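Putative glyoxalase superfamily protein (Ralstonia eutropha, PDB 3IUZ) probably acts as an iron(II)-dependent dioxygenase of the 2-oxoadipate dioxygenase/decarboxylase family, within the wider glyoxalase clan. Local coordinates at residues 102-106 with 200-204. Residues are numbered along the deposited sequence; the frame is centred on the assembly and turned at random.
Sequences AFTRI and LVPCF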
ATOM      1  N   ALA A 102      -2.562   2.094  13.296  1.00 14.59           N
ATOM      2  CA  ALA A 102      -3.792   2.150  12.510  1.00 14.78           C
ATOM      3  C   ALA A 102      -3.873   0.966  11.565  1.00 14.00           C
ATOM      4  O   ALA A 102      -4.950   0.555  11.197  1.00 14.77           O
ATOM      5  CB  ALA A 102      -3.889   3.488  11.736  1.00 14.41           C
ATOM      6  N   PHE A 103      -2.718   0.432  11.172  1.00 13.44           N
ATOM      7  CA  PHE A 103      -2.640  -0.719  10.294  1.00 14.28           C
ATOM      8  C   PHE A 103      -2.158  -2.034  10.937  1.00 14.09           C
ATOM      9  O   PHE A 103      -2.591  -3.077  10.512  1.00 13.86           O
ATOM     10  CB  PHE A 103      -1.788  -0.355   9.074  1.00 15.72           C
ATOM     11  CG  PHE A 103      -2.507   0.586   8.179  1.00 14.50           C
ATOM     12  CD1 PHE A 103      -3.465   0.099   7.310  1.00 15.28           C
ATOM     13  CD2 PHE A 103      -2.392   1.961   8.362  1.00 18.57           C
ATOM     14  CE1 PHE A 103      -4.233   0.953   6.584  1.00 18.52           C
ATOM     15  CE2 PHE A 103      -3.158   2.818   7.631  1.00 17.66           C
ATOM     16  CZ  PHE A 103      -4.059   2.312   6.724  1.00 18.07           C
ATOM     17  N   THR A 104      -1.307  -2.006  11.952  1.00 13.65           N
ATOM     18  CA  THR A 104      -0.921  -3.280  12.564  1.00 13.65           C
ATOM     19  C   THR A 104      -2.142  -4.016  13.193  1.00 13.86           C
ATOM     20  O   THR A 104      -2.173  -5.229  13.203  1.00 12.62           O
ATOM     21  CB  THR A 104       0.192  -3.132  13.592  1.00 13.85           C
ATOM     22  OG1 THR A 104      -0.101  -2.083  14.489  1.00 16.02           O
ATOM     23  CG2 THR A 104       1.547  -2.812  12.870  1.00 10.71           C
ATOM     24  N   ARG A 105      -3.093  -3.265  13.719  1.00 13.59           N
ATOM     25  CA  ARG A 105      -4.366  -3.783  14.206  1.00 13.98           C
ATOM     26  C   ARG A 105      -5.200  -4.503  13.123  1.00 14.44           C
ATOM     27  O   ARG A 105      -6.122  -5.240  13.468  1.00 13.81           O
ATOM     28  CB  ARG A 105      -5.202  -2.685  14.828  1.00 13.36           C
ATOM     29  CG  ARG A 105      -5.867  -1.735  13.791  1.00 14.73           C
ATOM     30  CD  ARG A 105      -6.479  -0.484  14.378  1.00 13.76           C
ATOM     31  NE  ARG A 105      -6.888   0.445  13.319  1.00 13.06           N
ATOM     32  CZ  ARG A 105      -7.951   1.253  13.353  1.00 13.06           C
ATOM     33  NH1 ARG A 105      -8.771   1.312  14.399  1.00 10.45           N
ATOM     34  NH2 ARG A 105      -8.167   2.064  12.335  1.00 13.51           N
ATOM     35  N   ILE A 106      -4.845  -4.291  11.838  1.00 15.05           N
ATOM     36  CA  ILE A 106      -5.434  -4.969  10.709  1.00 14.29           C
ATOM     37  C   ILE A 106      -4.509  -6.092  10.223  1.00 13.47           C
ATOM     38  O   ILE A 106      -4.938  -7.240  10.040  1.00 13.88           O
ATOM     39  CB  ILE A 106      -5.704  -3.988   9.516  1.00 14.52           C
ATOM     40  CG1 ILE A 106      -6.683  -2.868   9.884  1.00 14.40           C
ATOM     41  CG2 ILE A 106      -6.172  -4.758   8.276  1.00 12.26           C
ATOM     42  CD1 ILE A 106      -6.770  -1.677   8.798  1.00  9.86           C
ATOM     43  N   LEU A 200     -12.150  -3.579   4.474  1.00 12.69           N
ATOM     44  CA  LEU A 200     -10.778  -3.168   4.742  1.00 14.18           C
ATOM     45  C   LEU A 200     -10.235  -2.215   3.690  1.00 15.11           C
ATOM     46  O   LEU A 200      -9.389  -1.366   4.009  1.00 15.93           O
ATOM     47  CB  LEU A 200      -9.833  -4.367   4.855  1.00 12.42           C
ATOM     48  CG  LEU A 200     -10.086  -5.290   6.059  1.00 12.35           C
ATOM     49  CD1 LEU A 200      -9.064  -6.452   6.057  1.00 12.74           C
ATOM     50  CD2 LEU A 200     -10.011  -4.499   7.415  1.00 13.32           C
ATOM     51  N   VAL A 201     -10.679  -2.369   2.448  1.00 14.25           N
ATOM     52  CA  VAL A 201     -10.113  -1.569   1.368  1.00 15.08           C
ATOM     53  C   VAL A 201     -10.203  -0.044   1.646  1.00 14.61           C
ATOM     54  O   VAL A 201      -9.197   0.675   1.423  1.00 14.78           O
ATOM     55  CB  VAL A 201     -10.684  -1.979   0.004  1.00 16.17           C
ATOM     56  CG1 VAL A 201     -10.454  -0.864  -1.060  1.00 16.32           C
ATOM     57  CG2 VAL A 201     -10.096  -3.360  -0.428  1.00 14.26           C
ATOM     58  N   PRO A 202     -11.325   0.447   2.187  1.00 14.98           N
ATOM     59  CA  PRO A 202     -11.409   1.884   2.488  1.00 16.30           C
ATOM     60  C   PRO A 202     -10.505   2.398   3.604  1.00 15.55           C
ATOM     61  O   PRO A 202     -10.413   3.618   3.777  1.00 15.26           O
ATOM     62  CB  PRO A 202     -12.910   2.083   2.822  1.00 17.00           C
ATOM     63  CG  PRO A 202     -13.594   0.994   2.060  1.00 18.16           C
ATOM     64  CD  PRO A 202     -12.646  -0.184   2.311  1.00 15.57           C
ATOM     65  N   CYS A 203      -9.799   1.513   4.338  1.00 15.23           N
ATOM     66  CA  CYS A 203      -8.813   1.964   5.315  1.00 15.30           C
ATOM     67  C   CYS A 203      -7.553   2.498   4.643  1.00 16.03           C
ATOM     68  O   CYS A 203      -6.794   3.301   5.230  1.00 16.39           O
ATOM     69  CB  CYS A 203      -8.407   0.806   6.258  1.00 16.55           C
ATOM     70  SG  CYS A 203      -9.788   0.088   7.205  1.00 16.87           S
ATOM     71  N   PHE A 204      -7.290   2.017   3.419  1.00 16.61           N
ATOM     72  CA  PHE A 204      -6.115   2.407   2.649  1.00 17.49           C
ATOM     73  C   PHE A 204      -6.436   3.609   1.782  1.00 17.86           C
ATOM     74  O   PHE A 204      -6.329   3.570   0.525  1.00 18.30           O
ATOM     75  CB  PHE A 204      -5.589   1.214   1.837  1.00 16.73           C
ATOM     76  CG  PHE A 204      -5.245   0.041   2.688  1.00 16.61           C
ATOM     77  CD1 PHE A 204      -6.229  -0.857   3.073  1.00 17.98           C
ATOM     78  CD2 PHE A 204      -3.951  -0.148   3.148  1.00 18.51           C
ATOM     79  CE1 PHE A 204      -5.948  -1.910   3.885  1.00 16.10           C
ATOM     80  CE2 PHE A 204      -3.653  -1.235   3.951  1.00 19.00           C
ATOM     81  CZ  PHE A 204      -4.623  -2.106   4.315  1.00 15.01           C
TER
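Phe-103 and Ile-106 of helix 101-110 face the end of helix 190-200 and the 3-10 turn 201-203 that follows it, with CA atoms 8.4 Å apart for Phe-103 and Cys-203 and 8.2 Å for Ile-106 and Leu-200. This is buried apolar packing of helix against 3-10 turn in a probable dioxygenase of the glyoxalase clan. Ile-106 points its CB at the turn, whereas the long side chain of Phe-103 brings its ring across from a bond not aimed there. Ile-106 brings two branches: CG2 faces both methyls of Leu-200, 3.9 Å from CD2, whereas CD1, extended by chi2 of 169°, meets Cys-203 SG at 3.8 Å. A cysteine fits here because its short side chain lets CB and SG both meet Ile-106 CD1 while CB also nears Phe-103 CE1. Phe-103 CE1 lies over one face of the Phe-204 ring, toward its rim and 3.5 Å from CE2, and the two ring planes are inclined at 45°. Aromatic rings are wide enough to meet each other and Leu-85 of strand 80-87 at once, and Leu-53 of helix 42-60 also touches Phe-204. Phe-103 turns its edge to the backbone, where CZ lies 3.3 Å from Cys-203 O, near the ring plane.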